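Long-range contact in putative enzyme related to aldose 1-epimerase (Salmonella typhimurium, PDB 2HTA), which probably interconverts the alpha and beta anomers of glucose 6-phosphate, acting as a hexose-6-phosphate mutarotase: residues 93-98 with 108-113. Numbering follows the deposited sequence.
Sequences PICWPW and PSHGFA
The carbonyl oxygen of W96 takes two backbone N-H groups from 108-113. A113 N reaches W96 O at 3.1 Å, almost in line with the C=O bond. F112 N lies 3.0 Å from W96 O but comes from above the carbonyl plane. This oxygen belongs to the cis peptide group that links W96 to P97. A water bridges the two segments: it lies 2.7 Å from I94 O and also bonds to W96 N and H110 O. The direct bond from W96 N to H110 O is weak.

One side-chain bond crosses the contact. W98 NE1 donates to P108 O at 3.0 Å, with the acceptor in the indole plane. The W98 indole lies against the backbone of G111. G111 CA sits over the six-membered ring of W98 in a CH-pi contact, 3.4 Å from the ring centroid. G111 has positive phi.

The molecule has the mainly beta fold of the galactose mutarotase superfamily. Residues 94-95 pair antiparallel with strand 172-183, which carries the proposed active-site H179. The loop residues 108-113 fold back over the end of this short strand. They bring the H110 side chain next to H179 and to R114, a substrate-binding residue by similarity.

Sulfur and apolar contacts complete the interface. C95 SG meets the H110 ring obliquely, 4.0 Å from its centroid. P97 CD sits over the face of the F112 ring, with CD 3.4 Å from F112 CE1. F112 has CG between its backbone N and carbonyl carbon (chi1 57°), which sets the phenyl against P97 and W98. W96 CB also meets A113 CB, and both residues pack on L152 of strand 151-158.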
loop_
_atom_site.group_PDB
_atom_site.type_symbol
_atom_site.label_atom_id
_atom_site.label_comp_id
_atom_site.label_asym_id
_atom_site.label_seq_id
_atom_site.Cartn_x
_atom_site.Cartn_y
_atom_site.Cartn_z
ATOM N N PRO A 93 -0.418 -1.712 2.275
ATOM C CA PRO A 93 -1.196 -1.649 3.527
ATOM C C PRO A 93 -2.135 -0.462 3.494
ATOM O O PRO A 93 -1.721 0.642 3.150
ATOM C CB PRO A 93 -0.106 -1.420 4.608
ATOM C CG PRO A 93 1.195 -1.943 3.971
ATOM C CD PRO A 93 1.042 -1.751 2.484
ATOM N N ILE A 94 -3.407 -0.681 3.851
ATOM C CA ILE A 94 -4.403 0.416 4.019
ATOM C C ILE A 94 -4.309 0.845 5.490
ATOM O O ILE A 94 -4.585 0.030 6.386
ATOM C CB ILE A 94 -5.852 -0.062 3.721
ATOM C CG1 ILE A 94 -5.971 -0.321 2.170
ATOM C CG2 ILE A 94 -6.959 0.986 4.170
ATOM C CD1 ILE A 94 -7.231 -1.132 1.876
ATOM N N CYS A 95 -3.916 2.094 5.696
ATOM C CA CYS A 95 -3.689 2.604 7.046
ATOM C C CYS A 95 -4.866 3.478 7.396
ATOM O O CYS A 95 -5.008 4.582 6.888
ATOM C CB CYS A 95 -2.436 3.431 7.096
ATOM S SG CYS A 95 -0.925 2.567 6.413
ATOM N N TRP A 96 -5.699 2.981 8.281
ATOM C CA TRP A 96 -6.949 3.666 8.636
ATOM C C TRP A 96 -7.459 3.133 9.983
ATOM O O TRP A 96 -7.435 1.943 10.200
ATOM C CB TRP A 96 -7.972 3.380 7.534
ATOM C CG TRP A 96 -9.226 4.233 7.633
ATOM C CD1 TRP A 96 -9.478 5.391 6.979
ATOM C CD2 TRP A 96 -10.413 3.930 8.404
ATOM N NE1 TRP A 96 -10.729 5.875 7.340
ATOM C CE2 TRP A 96 -11.316 4.988 8.207
ATOM C CE3 TRP A 96 -10.772 2.873 9.259
ATOM C CZ2 TRP A 96 -12.582 5.035 8.843
ATOM C CZ3 TRP A 96 -12.035 2.898 9.886
ATOM C CH2 TRP A 96 -12.916 3.982 9.669
ATOM N N PRO A 97 -8.050 3.993 10.859
ATOM C CA PRO A 97 -8.336 5.411 10.749
ATOM C C PRO A 97 -7.247 6.333 11.315
ATOM O O PRO A 97 -7.544 7.494 11.600
ATOM C CB PRO A 97 -9.648 5.539 11.554
ATOM C CG PRO A 97 -9.451 4.553 12.709
ATOM C CD PRO A 97 -8.565 3.438 12.139
ATOM N N TRP A 98 -6.005 5.857 11.460
ATOM C CA TRP A 98 -4.879 6.785 11.662
ATOM C C TRP A 98 -3.671 6.362 10.899
ATOM O O TRP A 98 -3.537 5.193 10.547
ATOM C CB TRP A 98 -4.535 7.044 13.170
ATOM C CG TRP A 98 -4.047 5.804 13.886
ATOM C CD1 TRP A 98 -2.743 5.348 13.988
ATOM C CD2 TRP A 98 -4.864 4.861 14.564
ATOM N NE1 TRP A 98 -2.712 4.174 14.709
ATOM C CE2 TRP A 98 -3.993 3.852 15.087
ATOM C CE3 TRP A 98 -6.238 4.795 14.852
ATOM C CZ2 TRP A 98 -4.465 2.753 15.825
ATOM C CZ3 TRP A 98 -6.709 3.689 15.595
ATOM C CH2 TRP A 98 -5.820 2.689 16.063
ATOM N N PRO A 108 -1.402 -0.138 17.617
ATOM C CA PRO A 108 -0.358 -0.244 16.611
ATOM C C PRO A 108 -0.282 1.018 15.755
ATOM O O PRO A 108 -1.210 1.839 15.778
ATOM C CB PRO A 108 -0.804 -1.471 15.757
ATOM C CG PRO A 108 -2.328 -1.481 15.852
ATOM C CD PRO A 108 -2.624 -0.902 17.286
ATOM N N SER A 109 0.802 1.164 15.009
ATOM C CA SER A 109 0.893 2.135 13.929
ATOM C C SER A 109 -0.193 1.860 12.870
ATOM O O SER A 109 -0.647 0.724 12.728
ATOM C CB SER A 109 2.272 2.026 13.265
ATOM O OG SER A 109 3.226 2.804 13.996
ATOM N N HIS A 110 -0.582 2.906 12.147
ATOM C CA HIS A 110 -1.352 2.752 10.880
ATOM C C HIS A 110 -2.739 2.149 11.061
ATOM O O HIS A 110 -3.268 1.463 10.147
ATOM C CB HIS A 110 -0.539 1.972 9.828
ATOM C CG HIS A 110 0.797 2.575 9.539
ATOM N ND1 HIS A 110 0.981 3.932 9.346
ATOM C CD2 HIS A 110 2.024 2.015 9.433
ATOM C CE1 HIS A 110 2.259 4.180 9.124
ATOM N NE2 HIS A 110 2.916 3.033 9.178
ATOM N N GLY A 111 -3.366 2.423 12.220
ATOM C CA GLY A 111 -4.771 2.063 12.401
ATOM C C GLY A 111 -5.053 0.619 12.723
ATOM O O GLY A 111 -4.193 -0.088 13.284
ATOM N N PHE A 112 -6.240 0.153 12.341
ATOM C CA PHE A 112 -6.612 -1.259 12.568
ATOM C C PHE A 112 -7.258 -1.938 11.333
ATOM O O PHE A 112 -7.477 -3.146 11.327
ATOM C CB PHE A 112 -7.504 -1.381 13.809
ATOM C CG PHE A 112 -8.744 -0.559 13.735
ATOM C CD1 PHE A 112 -8.832 0.623 14.464
ATOM C CD2 PHE A 112 -9.818 -0.931 12.922
ATOM C CE1 PHE A 112 -9.984 1.384 14.425
ATOM C CE2 PHE A 112 -10.993 -0.162 12.882
ATOM C CZ PHE A 112 -11.053 1.033 13.625
ATOM N N ALA A 113 -7.564 -1.159 10.297
ATOM C CA ALA A 113 -8.210 -1.769 9.096
ATOM C C ALA A 113 -7.353 -2.838 8.409
ATOM O O ALA A 113 -7.883 -3.802 7.861
ATOM C CB ALA A 113 -8.586 -0.663 8.132
HETATM O O HOH W 1 -5.048 0.004 9.014
#